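Local structure of tonb-dependent siderophore receptor (Acinetobacter baumannii, 5FP1) at residues K42-I52 against E115-A124; L64-L72 against N620-L628. The protein probably takes part in the first step of iron uptake, binding ferric siderophores at the outer membrane for TonB-dependent import. All blocks are in the same frame, centred on the assembly; numbering follows the deposited sequence.

Both contacts involve the plug domain that fills the bore of this TonB-dependent receptor. Contact 1 lies within the plug, pairing strand 43-47 with strand 114-121 in its five-stranded mixed sheet. Contact 2 joins plug segment 64-72, which carries a type II turn, to segment 620-628 leading into barrel strand 624-635, the nearest ends 548 residues apart. The segments alternate in sequence, 42-52, 64-72, 115-124 and 620-628, and the contact centres are about 14 Å apart. They touch through packing: Ile47 CD1 is 3.9 Å from Val67 CG2, Thr66 also packs on Leu51, and Val67 on Lys121. Segment 64-72 thus provides one connection between plug sheet and barrel wall; contact 1 also bonds directly to barrel residues such as Glu524.

Contact 1 of 2, residues K42-I52 against E115-A124; sequences KSVSVISKQLI and EQVEVTKGSA
Ile47 and Val117 stand next to each other on one face of an antiparallel strand pair, their side chains running in the same direction, with Ile47 CD1 3.9 Å from Val117 CB. On that face Lys121 reaches along the sheet to Ser45: NZ donates to Ser45 OG at 3.0 Å, and CE comes almost as near. The hydroxyl is directed there with OG anti to its carbonyl carbon (chi1 -69°). On the other face Val46 runs alongside Glu118, while its CG1 branch meets Gln116 at CB. Glu118 OE2 lies almost in the plane of the Gln116 amide, whose NE2 donates to its anti lone pair at 2.9 Å; Glu118 is held further by Ser28 and Ala29. These strands form one margin of the plug's five-stranded mixed sheet: 43-47 is outermost, and 114-121 is bonded on its other side to 135-141. Backbone bonds join Ser45 with Val119 and Ile47 with Val117 in both directions; Val119 N to Ser45 O is 2.7 Å and nearly straight at 172°. Near Ser43, Lys42 slants over Thr120 CG2 and bends only at its last torsion (78°), delivering NZ to Ser123 O at 2.7 Å. A water bridges Ser43 N and Lys121 O. At the opposite end Ser48 caps helix 49-55, its OG accepting from Leu51 N at 3.2 Å. A second water links Lys49 N to Gln116 OE1. Lys49 passes Glu115 with its methylene CD 3.5 Å from Glu115 OE2, but its ammonium is salt-bridged to Glu53.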
ATOM      1  N   LYS A  42       3.888 -19.947   3.207  1.00 22.30           N
ATOM      2  CA  LYS A  42       4.042 -18.626   2.617  1.00 22.51           C
ATOM      3  C   LYS A  42       4.070 -17.641   3.753  1.00 22.75           C
ATOM      4  O   LYS A  42       3.435 -17.865   4.780  1.00 22.16           O
ATOM      5  CB  LYS A  42       2.853 -18.336   1.699  1.00 26.40           C
ATOM      6  CG  LYS A  42       3.102 -17.250   0.659  1.00 27.41           C
ATOM      7  CD  LYS A  42       1.982 -17.213  -0.368  1.00 29.07           C
ATOM      8  CE  LYS A  42       2.395 -16.392  -1.572  1.00 31.39           C
ATOM      9  NZ  LYS A  42       3.296 -17.165  -2.474  1.00 29.98           N
ATOM     10  N   SER A  43       4.812 -16.551   3.592  1.00 20.42           N
ATOM     11  CA  SER A  43       4.838 -15.511   4.622  1.00 18.12           C
ATOM     12  C   SER A  43       3.644 -14.597   4.498  1.00 22.01           C
ATOM     13  O   SER A  43       3.391 -14.013   3.436  1.00 20.62           O
ATOM     14  CB  SER A  43       6.107 -14.705   4.521  1.00 20.18           C
ATOM     15  OG  SER A  43       7.246 -15.535   4.704  1.00 22.17           O
ATOM     16  N   VAL A  44       2.918 -14.464   5.591  1.00 18.23           N
ATOM     17  CA  VAL A  44       1.752 -13.565   5.662  1.00 21.04           C
ATOM     18  C   VAL A  44       1.797 -12.882   7.017  1.00 24.62           C
ATOM     19  O   VAL A  44       1.996 -13.557   8.048  1.00 24.75           O
ATOM     20  CB  VAL A  44       0.433 -14.341   5.572  1.00 20.55           C
ATOM     21  CG1 VAL A  44      -0.771 -13.389   5.591  1.00 25.70           C
ATOM     22  CG2 VAL A  44       0.379 -15.220   4.352  1.00 26.06           C
ATOM     23  N   SER A  45       1.738 -11.548   7.017  1.00 21.60           N
ATOM     24  CA  SER A  45       1.628 -10.769   8.254  1.00 25.06           C
ATOM     25  C   SER A  45       0.240 -10.140   8.309  1.00 27.12           C
ATOM     26  O   SER A  45      -0.242  -9.576   7.319  1.00 24.48           O
ATOM     27  CB  SER A  45       2.640  -9.637   8.305  1.00 24.41           C
ATOM     28  OG  SER A  45       3.968 -10.125   8.451  1.00 35.81           O
ATOM     29  N   VAL A  46      -0.371 -10.161   9.476  1.00 20.79           N
ATOM     30  CA  VAL A  46      -1.670  -9.501   9.650  1.00 21.90           C
ATOM     31  C   VAL A  46      -1.545  -8.345  10.621  1.00 21.31           C
ATOM     32  O   VAL A  46      -1.078  -8.503  11.750  1.00 20.62           O
ATOM     33  CB  VAL A  46      -2.743 -10.489  10.109  1.00 21.07           C
ATOM     34  CG1 VAL A  46      -4.089  -9.779  10.279  1.00 22.52           C
ATOM     35  CG2 VAL A  46      -2.873 -11.621   9.108  1.00 21.65           C
ATOM     36  N   ILE A  47      -1.881  -7.155  10.151  1.00 19.62           N
ATOM     37  CA  ILE A  47      -1.998  -6.006  11.021  1.00 20.14           C
ATOM     38  C   ILE A  47      -3.358  -6.119  11.708  1.00 21.29           C
ATOM     39  O   ILE A  47      -4.402  -5.856  11.115  1.00 19.94           O
ATOM     40  CB  ILE A  47      -1.896  -4.681  10.251  1.00 18.52           C
ATOM     41  CG1 ILE A  47      -0.627  -4.649   9.420  1.00 20.17           C
ATOM     42  CG2 ILE A  47      -1.875  -3.529  11.235  1.00 20.71           C
ATOM     43  CD1 ILE A  47      -0.517  -3.423   8.525  1.00 23.30           C
ATOM     44  N   SER A  48      -3.350  -6.564  12.960  1.00 22.28           N
ATOM     45  CA  SER A  48      -4.585  -6.981  13.613  1.00 20.29           C
ATOM     46  C   SER A  48      -5.462  -5.802  14.054  1.00 21.69           C
ATOM     47  O   SER A  48      -4.993  -4.682  14.228  1.00 20.58           O
ATOM     48  CB  SER A  48      -4.256  -7.838  14.828  1.00 22.69           C
ATOM     49  OG  SER A  48      -3.606  -7.061  15.809  1.00 23.85           O
ATOM     50  N   LYS A  49      -6.730  -6.094  14.271  1.00 19.72           N
ATOM     51  CA  LYS A  49      -7.694  -5.165  14.862  1.00 25.29           C
ATOM     52  C   LYS A  49      -7.140  -4.528  16.123  1.00 23.30           C
ATOM     53  O   LYS A  49      -7.195  -3.300  16.288  1.00 21.97           O
ATOM     54  CB  LYS A  49      -8.988  -5.905  15.158  1.00 28.06           C
ATOM     55  CG  LYS A  49     -10.111  -5.054  15.730  1.00 33.41           C
ATOM     56  CD  LYS A  49     -11.346  -5.925  15.920  1.00 39.04           C
ATOM     57  CE  LYS A  49     -12.616  -5.130  16.174  1.00 44.10           C
ATOM     58  NZ  LYS A  49     -12.626  -4.614  17.551  1.00 51.65           N
ATOM     59  N   GLN A  50      -6.555  -5.331  16.999  1.00 23.91           N
ATOM     60  CA  GLN A  50      -6.101  -4.780  18.275  1.00 26.00           C
ATOM     61  C   GLN A  50      -4.905  -3.864  18.084  1.00 25.56           C
ATOM     62  O   GLN A  50      -4.785  -2.850  18.767  1.00 23.89           O
ATOM     63  CB  GLN A  50      -5.769  -5.877  19.300  1.00 27.64           C
ATOM     64  CG  GLN A  50      -5.493  -5.326  20.707  1.00 27.66           C
ATOM     65  CD  GLN A  50      -6.690  -4.609  21.289  1.00 28.82           C
ATOM     66  OE1 GLN A  50      -7.793  -5.147  21.302  1.00 29.57           O
ATOM     67  NE2 GLN A  50      -6.491  -3.376  21.722  1.00 30.53           N
ATOM     68  N   LEU A  51      -4.011  -4.224  17.176  1.00 23.17           N
ATOM     69  CA  LEU A  51      -2.884  -3.360  16.880  1.00 22.55           C
ATOM     70  C   LEU A  51      -3.365  -2.032  16.311  1.00 18.69           C
ATOM     71  O   LEU A  51      -2.854  -0.969  16.677  1.00 22.13           O
ATOM     72  CB  LEU A  51      -1.899  -4.038  15.925  1.00 21.88           C
ATOM     73  CG  LEU A  51      -0.610  -3.280  15.593  1.00 22.64           C
ATOM     74  CD1 LEU A  51       0.229  -2.998  16.833  1.00 26.12           C
ATOM     75  CD2 LEU A  51       0.241  -4.074  14.619  1.00 24.14           C
ATOM     76  N   ILE A  52      -4.352  -2.095  15.436  1.00 18.98           N
ATOM     77  CA  ILE A  52      -4.934  -0.898  14.826  1.00 21.41           C
ATOM     78  C   ILE A  52      -5.544  -0.008  15.931  1.00 26.41           C
ATOM     79  O   ILE A  52      -5.314   1.202  15.984  1.00 26.05           O
ATOM     80  CB  ILE A  52      -5.962  -1.280  13.750  1.00 22.67           C
ATOM     81  CG1 ILE A  52      -5.233  -1.897  12.521  1.00 19.26           C
ATOM     82  CG2 ILE A  52      -6.776  -0.061  13.335  1.00 25.72           C
ATOM     83  CD1 ILE A  52      -6.156  -2.598  11.561  1.00 23.29           C
ATOM     84  N   GLU A 115     -11.156  -3.842   9.242  1.00 21.18           N
ATOM     85  CA  GLU A 115     -11.010  -4.818  10.335  1.00 22.16           C
ATOM     86  C   GLU A 115      -9.532  -5.171  10.585  1.00 19.71           C
ATOM     87  O   GLU A 115      -9.023  -5.094  11.701  1.00 22.41           O
ATOM     88  CB  GLU A 115     -11.784  -6.087   9.922  1.00 26.26           C
ATOM     89  CG  GLU A 115     -11.789  -7.210  10.955  1.00 32.19           C
ATOM     90  CD  GLU A 115     -12.738  -6.942  12.130  1.00 39.28           C
ATOM     91  OE1 GLU A 115     -13.581  -6.019  12.066  1.00 32.11           O
ATOM     92  OE2 GLU A 115     -12.634  -7.661  13.129  1.00 44.43           O
ATOM     93  N   GLN A 116      -8.837  -5.565   9.514  1.00 20.70           N
ATOM     94  CA  GLN A 116      -7.416  -5.918   9.578  1.00 18.16           C
ATOM     95  C   GLN A 116      -6.790  -5.779   8.203  1.00 17.63           C
ATOM     96  O   GLN A 116      -7.497  -5.664   7.226  1.00 19.67           O
ATOM     97  CB  GLN A 116      -7.212  -7.358  10.088  1.00 17.63           C
ATOM     98  CG  GLN A 116      -7.760  -8.426   9.180  1.00 18.74           C
ATOM     99  CD  GLN A 116      -8.041  -9.738   9.896  1.00 23.82           C
ATOM    100  OE1 GLN A 116      -8.417  -9.747  11.061  1.00 25.32           O
ATOM    101  NE2 GLN A 116      -7.906 -10.837   9.182  1.00 22.27           N
ATOM    102  N   VAL A 117      -5.457  -5.761   8.147  1.00 17.87           N
ATOM    103  CA  VAL A 117      -4.752  -5.651   6.882  1.00 17.22           C
ATOM    104  C   VAL A 117      -3.852  -6.890   6.766  1.00 19.92           C
ATOM    105  O   VAL A 117      -3.092  -7.197   7.674  1.00 20.10           O
ATOM    106  CB  VAL A 117      -3.849  -4.399   6.832  1.00 18.50           C
ATOM    107  CG1 VAL A 117      -3.197  -4.297   5.461  1.00 22.96           C
ATOM    108  CG2 VAL A 117      -4.644  -3.142   7.130  1.00 18.94           C
ATOM    109  N   GLU A 118      -3.967  -7.606   5.662  1.00 16.62           N
ATOM    110  CA  GLU A 118      -3.184  -8.801   5.445  1.00 17.62           C
ATOM    111  C   GLU A 118      -2.129  -8.550   4.394  1.00 18.23           C
ATOM    112  O   GLU A 118      -2.450  -8.226   3.214  1.00 17.64           O
ATOM    113  CB  GLU A 118      -4.098  -9.953   5.035  1.00 18.83           C
ATOM    114  CG  GLU A 118      -5.185 -10.229   6.060  1.00 20.76           C
ATOM    115  CD  GLU A 118      -5.963 -11.501   5.801  1.00 22.75           C
ATOM    116  OE1 GLU A 118      -5.694 -12.217   4.793  1.00 21.79           O
ATOM    117  OE2 GLU A 118      -6.851 -11.775   6.624  1.00 22.68           O
ATOM    118  N   VAL A 119      -0.869  -8.700   4.800  1.00 16.93           N
ATOM    119  CA  VAL A 119       0.259  -8.506   3.885  1.00 16.45           C
ATOM    120  C   VAL A 119       0.849  -9.854   3.480  1.00 19.88           C
ATOM    121  O   VAL A 119       1.469 -10.556   4.303  1.00 19.58           O
ATOM    122  CB  VAL A 119       1.337  -7.650   4.528  1.00 19.53           C
ATOM    123  CG1 VAL A 119       2.443  -7.332   3.538  1.00 21.99           C
ATOM    124  CG2 VAL A 119       0.739  -6.347   5.078  1.00 23.32           C
ATOM    125  N   THR A 120       0.678 -10.204   2.213  1.00 17.41           N
ATOM    126  CA  THR A 120       1.292 -11.388   1.667  1.00 19.46           C
ATOM    127  C   THR A 120       2.677 -10.978   1.252  1.00 20.07           C
ATOM    128  O   THR A 120       2.855  -9.981   0.535  1.00 18.58           O
ATOM    129  CB  THR A 120       0.498 -11.941   0.473  1.00 20.63           C
ATOM    130  OG1 THR A 120      -0.784 -12.371   0.938  1.00 19.07           O
ATOM    131  CG2 THR A 120       1.217 -13.111  -0.157  1.00 23.83           C
ATOM    132  N   LYS A 121       3.678 -11.729   1.693  1.00 17.91           N
ATOM    133  CA  LYS A 121       5.048 -11.447   1.301  1.00 17.98           C
ATOM    134  C   LYS A 121       5.578 -12.602   0.461  1.00 23.16           C
ATOM    135  O   LYS A 121       5.451 -13.776   0.842  1.00 22.54           O
ATOM    136  CB  LYS A 121       5.921 -11.202   2.546  1.00 24.21           C
ATOM    137  CG  LYS A 121       5.468 -10.036   3.408  1.00 25.69           C
ATOM    138  CD  LYS A 121       6.405  -9.840   4.599  1.00 31.24           C
ATOM    139  CE  LYS A 121       5.660  -9.495   5.873  1.00 37.83           C
ATOM    140  NZ  LYS A 121       6.535  -9.541   7.094  1.00 44.09           N
ATOM    141  N   GLY A 122       6.153 -12.267  -0.693  1.00 19.10           N
ATOM    142  CA  GLY A 122       6.509 -13.250  -1.695  1.00 19.74           C
ATOM    143  C   GLY A 122       5.588 -13.237  -2.908  1.00 20.83           C
ATOM    144  O   GLY A 122       4.416 -12.859  -2.828  1.00 19.06           O
ATOM    145  N   SER A 123       6.124 -13.702  -4.021  1.00 18.57           N
ATOM    146  CA  SER A 123       5.420 -13.770  -5.294  1.00 18.89           C
ATOM    147  C   SER A 123       4.103 -14.479  -5.159  1.00 18.55           C
ATOM    148  O   SER A 123       4.019 -15.555  -4.561  1.00 18.98           O
ATOM    149  CB  SER A 123       6.309 -14.468  -6.320  1.00 16.57           C
ATOM    150  OG  SER A 123       7.540 -13.768  -6.450  1.00 16.84           O
ATOM    151  N   ALA A 124       3.038 -13.868  -5.675  1.00 18.27           N
ATOM    152  CA  ALA A 124       1.715 -14.426  -5.430  1.00 18.50           C
ATOM    153  C   ALA A 124       0.696 -14.335  -6.545  1.00 15.52           C
ATOM    154  O   ALA A 124      -0.503 -14.199  -6.274  1.00 18.09           O
ATOM    155  CB  ALA A 124       1.161 -13.787  -4.161  1.00 20.51           C
TER
HETATM  156  O   HOH W   1       6.256 -16.242   0.984  1.00 19.29           O
HETATM  157  O   HOH W   2      -7.551  -8.843  13.474  1.00 26.34           O

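Contact 2 of 2, residues L64-L72 against N620-L628; sequences LRTVPGITL and NVPKQAATL. With C8E ((hydroxyethyloxy)tri(ethyloxy)octane), chain I.
A type II beta turn of the plug, Val67 to Ile70, faces the inner side of the barrel wall where strand 624-635 begins. Pro68 leads the turn towards the wall: its CB lies 4.0 Å from Ala625 CB, and its CD approaches the Thr627 side chain, which crosses the ring at about a right angle. Gly69 follows with its N against the Ala625 methyl; its positive phi (86°) suits glycine at this place in the turn. The direct hydrogen bond of the contact comes from Thr627, whose OG1 sits between its own backbone N and carbonyl carbon (chi1 69°) and donates to Thr66 O at 2.8 Å. The hydroxyl approaches the carbonyl from above its plane, 55° out, away from the lone-pair directions. The methyl branch of the same threonine presses on Arg65, Thr627 CG2 to Arg65 O 3.2 Å. Beyond the turn, Thr71 and Pro622 pass alongside each other, running opposite ways, with Thr71 OG1 3.4 Å from Pro622 CD, while Thr71 CB rests against Asn620 O. Two waters complete this end: one donates to both Gly69 O and Asn620 O, the other donates to Leu72 O and accepts from Asn620 ND2. A detergent molecule lies near Gln624 and the Ala626 methyl, which points away from the plug. Strand 624-635 runs between barrel strands 582-597 and 638-651, Pro622 packing on Ser647 and Val650 of the latter; on the plug side, Thr71 is bonded through its backbone to Phe86 of strand 85-87.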
ATOM      1  N   LEU A  64       1.205   0.600   7.878  1.00 18.44           N
ATOM      2  CA  LEU A  64       2.273  -0.201   7.316  1.00 20.49           C
ATOM      3  C   LEU A  64       3.610  -0.003   8.014  1.00 20.88           C
ATOM      4  O   LEU A  64       4.512  -0.831   7.865  1.00 19.46           O
ATOM      5  CB  LEU A  64       2.408   0.102   5.809  1.00 17.91           C
ATOM      6  CG  LEU A  64       1.256  -0.476   4.986  1.00 17.86           C
ATOM      7  CD1 LEU A  64       1.373   0.025   3.550  1.00 20.50           C
ATOM      8  CD2 LEU A  64       1.241  -1.997   5.041  1.00 22.14           C
ATOM      9  N   ARG A  65       3.750   1.075   8.778  1.00 20.33           N
ATOM     10  CA  ARG A  65       4.977   1.276   9.551  1.00 24.40           C
ATOM     11  C   ARG A  65       5.217   0.119  10.529  1.00 22.96           C
ATOM     12  O   ARG A  65       6.352  -0.100  10.937  1.00 21.45           O
ATOM     13  CB  ARG A  65       4.959   2.602  10.332  1.00 26.64           C
ATOM     14  CG  ARG A  65       4.270   2.539  11.693  1.00 27.13           C
ATOM     15  CD  ARG A  65       4.396   3.855  12.444  1.00 32.32           C
ATOM     16  NE  ARG A  65       3.751   3.778  13.744  1.00 34.65           N
ATOM     17  CZ  ARG A  65       2.636   4.434  14.056  1.00 31.34           C
ATOM     18  NH1 ARG A  65       2.063   5.237  13.174  1.00 42.76           N
ATOM     19  NH2 ARG A  65       2.118   4.296  15.250  1.00 37.44           N
ATOM     20  N   THR A  66       4.161  -0.587  10.909  1.00 21.51           N
ATOM     21  CA  THR A  66       4.283  -1.729  11.846  1.00 21.68           C
ATOM     22  C   THR A  66       4.837  -2.981  11.219  1.00 27.93           C
ATOM     23  O   THR A  66       5.097  -3.958  11.941  1.00 25.55           O
ATOM     24  CB  THR A  66       2.938  -2.129  12.482  1.00 22.26           C
ATOM     25  OG1 THR A  66       2.010  -2.611  11.477  1.00 20.60           O
ATOM     26  CG2 THR A  66       2.349  -0.975  13.222  1.00 24.96           C
ATOM     27  N   VAL A  67       4.992  -2.980   9.894  1.00 22.89           N
ATOM     28  CA  VAL A  67       5.510  -4.154   9.181  1.00 21.78           C
ATOM     29  C   VAL A  67       6.887  -3.825   8.647  1.00 22.73           C
ATOM     30  O   VAL A  67       7.020  -3.047   7.693  1.00 23.77           O
ATOM     31  CB  VAL A  67       4.635  -4.551   7.980  1.00 26.96           C
ATOM     32  CG1 VAL A  67       5.149  -5.859   7.378  1.00 25.38           C
ATOM     33  CG2 VAL A  67       3.178  -4.681   8.393  1.00 25.90           C
ATOM     34  N   PRO A  68       7.933  -4.425   9.239  1.00 22.71           N
ATOM     35  CA  PRO A  68       9.272  -4.031   8.807  1.00 22.72           C
ATOM     36  C   PRO A  68       9.544  -4.397   7.365  1.00 21.18           C
ATOM     37  O   PRO A  68       9.129  -5.460   6.884  1.00 19.19           O
ATOM     38  CB  PRO A  68      10.204  -4.838   9.726  1.00 26.93           C
ATOM     39  CG  PRO A  68       9.390  -5.960  10.261  1.00 28.14           C
ATOM     40  CD  PRO A  68       7.942  -5.560  10.184  1.00 27.11           C
ATOM     41  N   GLY A  69      10.267  -3.530   6.688  1.00 21.39           N
ATOM     42  CA  GLY A  69      10.701  -3.798   5.326  1.00 24.74           C
ATOM     43  C   GLY A  69       9.670  -3.392   4.276  1.00 25.18           C
ATOM     44  O   GLY A  69       9.938  -3.513   3.086  1.00 28.86           O
ATOM     45  N   ILE A  70       8.494  -2.934   4.694  1.00 21.42           N
ATOM     46  CA  ILE A  70       7.542  -2.398   3.717  1.00 22.50           C
ATOM     47  C   ILE A  70       8.002  -0.958   3.630  1.00 27.78           C
ATOM     48  O   ILE A  70       8.077  -0.268   4.637  1.00 41.44           O
ATOM     49  CB  ILE A  70       6.082  -2.483   4.167  1.00 23.86           C
ATOM     50  CG1 ILE A  70       5.694  -3.921   4.499  1.00 28.02           C
ATOM     51  CG2 ILE A  70       5.156  -1.920   3.100  1.00 30.93           C
ATOM     52  CD1 ILE A  70       6.181  -4.938   3.514  1.00 29.77           C
ATOM     53  N   THR A  71       8.462  -0.544   2.464  1.00 17.24           N
ATOM     54  CA  THR A  71       8.896   0.818   2.305  1.00 18.84           C
ATOM     55  C   THR A  71       7.869   1.526   1.423  1.00 20.10           C
ATOM     56  O   THR A  71       7.289   0.919   0.532  1.00 23.60           O
ATOM     57  CB  THR A  71      10.306   0.817   1.674  1.00 28.00           C
ATOM     58  OG1 THR A  71      11.205   0.066   2.530  1.00 29.29           O
ATOM     59  CG2 THR A  71      10.833   2.199   1.515  1.00 35.21           C
ATOM     60  N   LEU A  72       7.673   2.812   1.659  1.00 18.79           N
ATOM     61  CA  LEU A  72       6.718   3.618   0.903  1.00 19.14           C
ATOM     62  C   LEU A  72       7.409   4.425  -0.187  1.00 23.14           C
ATOM     63  O   LEU A  72       8.483   5.006   0.024  1.00 24.46           O
ATOM     64  CB  LEU A  72       5.998   4.604   1.802  1.00 18.50           C
ATOM     65  CG  LEU A  72       5.269   4.000   2.978  1.00 23.41           C
ATOM     66  CD1 LEU A  72       4.638   5.075   3.862  1.00 23.31           C
ATOM     67  CD2 LEU A  72       4.250   3.001   2.462  1.00 21.56           C
ATOM     68  N   ASN A 620      14.448   1.745  -2.412  1.00 17.61           N
ATOM     69  CA  ASN A 620      13.234   1.504  -1.683  1.00 18.14           C
ATOM     70  C   ASN A 620      13.254   0.171  -0.927  1.00 21.08           C
ATOM     71  O   ASN A 620      12.207  -0.443  -0.708  1.00 21.91           O
ATOM     72  CB  ASN A 620      12.045   1.608  -2.641  1.00 20.56           C
ATOM     73  CG  ASN A 620      12.114   2.861  -3.509  1.00 27.31           C
ATOM     74  OD1 ASN A 620      12.196   2.781  -4.734  1.00 26.87           O
ATOM     75  ND2 ASN A 620      12.167   4.021  -2.873  1.00 25.07           N
ATOM     76  N   VAL A 621      14.448  -0.264  -0.536  1.00 20.19           N
ATOM     77  CA  VAL A 621      14.586  -1.392   0.381  1.00 25.24           C
ATOM     78  C   VAL A 621      15.765  -1.289   1.330  1.00 21.13           C
ATOM     79  O   VAL A 621      16.929  -1.133   0.936  1.00 25.74           O
ATOM     80  CB  VAL A 621      14.511  -2.796  -0.313  1.00 35.98           C
ATOM     81  CG1 VAL A 621      15.202  -2.822  -1.627  1.00 30.81           C
ATOM     82  CG2 VAL A 621      15.120  -3.882   0.571  1.00 41.80           C
ATOM     83  N   PRO A 622      15.467  -1.357   2.628  1.00 20.00           N
ATOM     84  CA  PRO A 622      16.529  -1.291   3.617  1.00 20.83           C
ATOM     85  C   PRO A 622      17.182  -2.643   3.804  1.00 25.27           C
ATOM     86  O   PRO A 622      16.519  -3.681   3.677  1.00 24.12           O
ATOM     87  CB  PRO A 622      15.791  -0.913   4.887  1.00 18.08           C
ATOM     88  CG  PRO A 622      14.434  -1.579   4.719  1.00 19.91           C
ATOM     89  CD  PRO A 622      14.143  -1.509   3.242  1.00 20.98           C
ATOM     90  N   LYS A 623      18.468  -2.641   4.132  1.00 23.24           N
ATOM     91  CA  LYS A 623      19.157  -3.900   4.395  1.00 24.28           C
ATOM     92  C   LYS A 623      18.610  -4.593   5.644  1.00 21.25           C
ATOM     93  O   LYS A 623      18.594  -5.827   5.722  1.00 22.65           O
ATOM     94  CB  LYS A 623      20.653  -3.650   4.568  1.00 27.77           C
ATOM     95  CG  LYS A 623      21.510  -4.855   4.242  1.00 48.43           C
ATOM     96  CD  LYS A 623      22.942  -4.443   3.947  1.00 61.00           C
ATOM     97  CE  LYS A 623      23.048  -3.694   2.633  1.00 66.56           C
ATOM     98  NZ  LYS A 623      24.322  -2.924   2.572  1.00 70.84           N
ATOM     99  N   GLN A 624      18.221  -3.791   6.630  1.00 19.88           N
ATOM    100  CA  GLN A 624      17.619  -4.290   7.876  1.00 23.43           C
ATOM    101  C   GLN A 624      16.483  -3.384   8.273  1.00 21.04           C
ATOM    102  O   GLN A 624      16.550  -2.173   8.036  1.00 24.18           O
ATOM    103  CB  GLN A 624      18.623  -4.281   9.040  1.00 27.59           C
ATOM    104  CG  GLN A 624      19.768  -5.246   8.890  1.00 36.47           C
ATOM    105  CD  GLN A 624      20.517  -5.403  10.196  1.00 37.02           C
ATOM    106  OE1 GLN A 624      20.147  -6.213  11.041  1.00 32.01           O
ATOM    107  NE2 GLN A 624      21.559  -4.604  10.376  1.00 45.10           N
ATOM    108  N   ALA A 625      15.474  -3.965   8.913  1.00 18.19           N
ATOM    109  CA  ALA A 625      14.413  -3.215   9.545  1.00 21.20           C
ATOM    110  C   ALA A 625      13.761  -4.037  10.674  1.00 22.62           C
ATOM    111  O   ALA A 625      13.817  -5.268  10.663  1.00 22.12           O
ATOM    112  CB  ALA A 625      13.381  -2.802   8.503  1.00 19.26           C
ATOM    113  N   ALA A 626      13.138  -3.365  11.635  1.00 19.64           N
ATOM    114  CA  ALA A 626      12.489  -4.063  12.749  1.00 21.59           C
ATOM    115  C   ALA A 626      11.422  -3.210  13.376  1.00 23.11           C
ATOM    116  O   ALA A 626      11.525  -1.983  13.368  1.00 23.11           O
ATOM    117  CB  ALA A 626      13.513  -4.473  13.802  1.00 27.37           C
ATOM    118  N   THR A 627      10.370  -3.848  13.890  1.00 20.01           N
ATOM    119  CA  THR A 627       9.338  -3.127  14.588  1.00 20.69           C
ATOM    120  C   THR A 627       8.945  -3.911  15.832  1.00 24.32           C
ATOM    121  O   THR A 627       9.037  -5.160  15.895  1.00 21.12           O
ATOM    122  CB  THR A 627       8.065  -2.873  13.760  1.00 22.73           C
ATOM    123  OG1 THR A 627       7.386  -4.107  13.530  1.00 28.52           O
ATOM    124  CG2 THR A 627       8.369  -2.186  12.382  1.00 20.61           C
ATOM    125  N   LEU A 628       8.475  -3.161  16.797  1.00 21.29           N
ATOM    126  CA  LEU A 628       8.026  -3.737  18.081  1.00 24.45           C
ATOM    127  C   LEU A 628       6.888  -2.902  18.621  1.00 26.02           C
ATOM    128  O   LEU A 628       6.985  -1.665  18.681  1.00 24.27           O
ATOM    129  CB  LEU A 628       9.185  -3.786  19.061  1.00 26.80           C
ATOM    130  CG  LEU A 628       8.822  -4.073  20.529  1.00 32.26           C
ATOM    131  CD1 LEU A 628       8.388  -5.501  20.668  1.00 33.80           C
ATOM    132  CD2 LEU A 628      10.024  -3.807  21.423  1.00 39.26           C
TER
HETATM  133  C1  C8E I1723      15.618  -6.374  16.676  1.00 54.85           C
HETATM  134  C2  C8E I1723      17.073  -5.948  16.634  1.00 56.10           C
HETATM  135  C3  C8E I1723      17.294  -4.695  15.794  1.00 57.01           C
HETATM  136  C4  C8E I1723      18.486  -4.891  14.862  1.00 55.62           C
HETATM  137  C5  C8E I1723      19.145  -3.576  14.455  1.00 62.72           C
HETATM  138  C6  C8E I1723      20.652  -3.782  14.363  1.00 55.25           C
HETATM  139  C7  C8E I1723      21.371  -2.614  13.701  1.00 51.91           C
HETATM  140  C8  C8E I1723      22.750  -3.060  13.229  1.00 56.67           C
HETATM  141  O9  C8E I1723      23.277  -2.087  12.333  1.00 65.76           O
HETATM  142  O   HOH W   3      10.803  -3.153   0.134  1.00 20.09           O
HETATM  143  O   HOH W   4      11.242   5.030  -0.249  1.00 23.15           O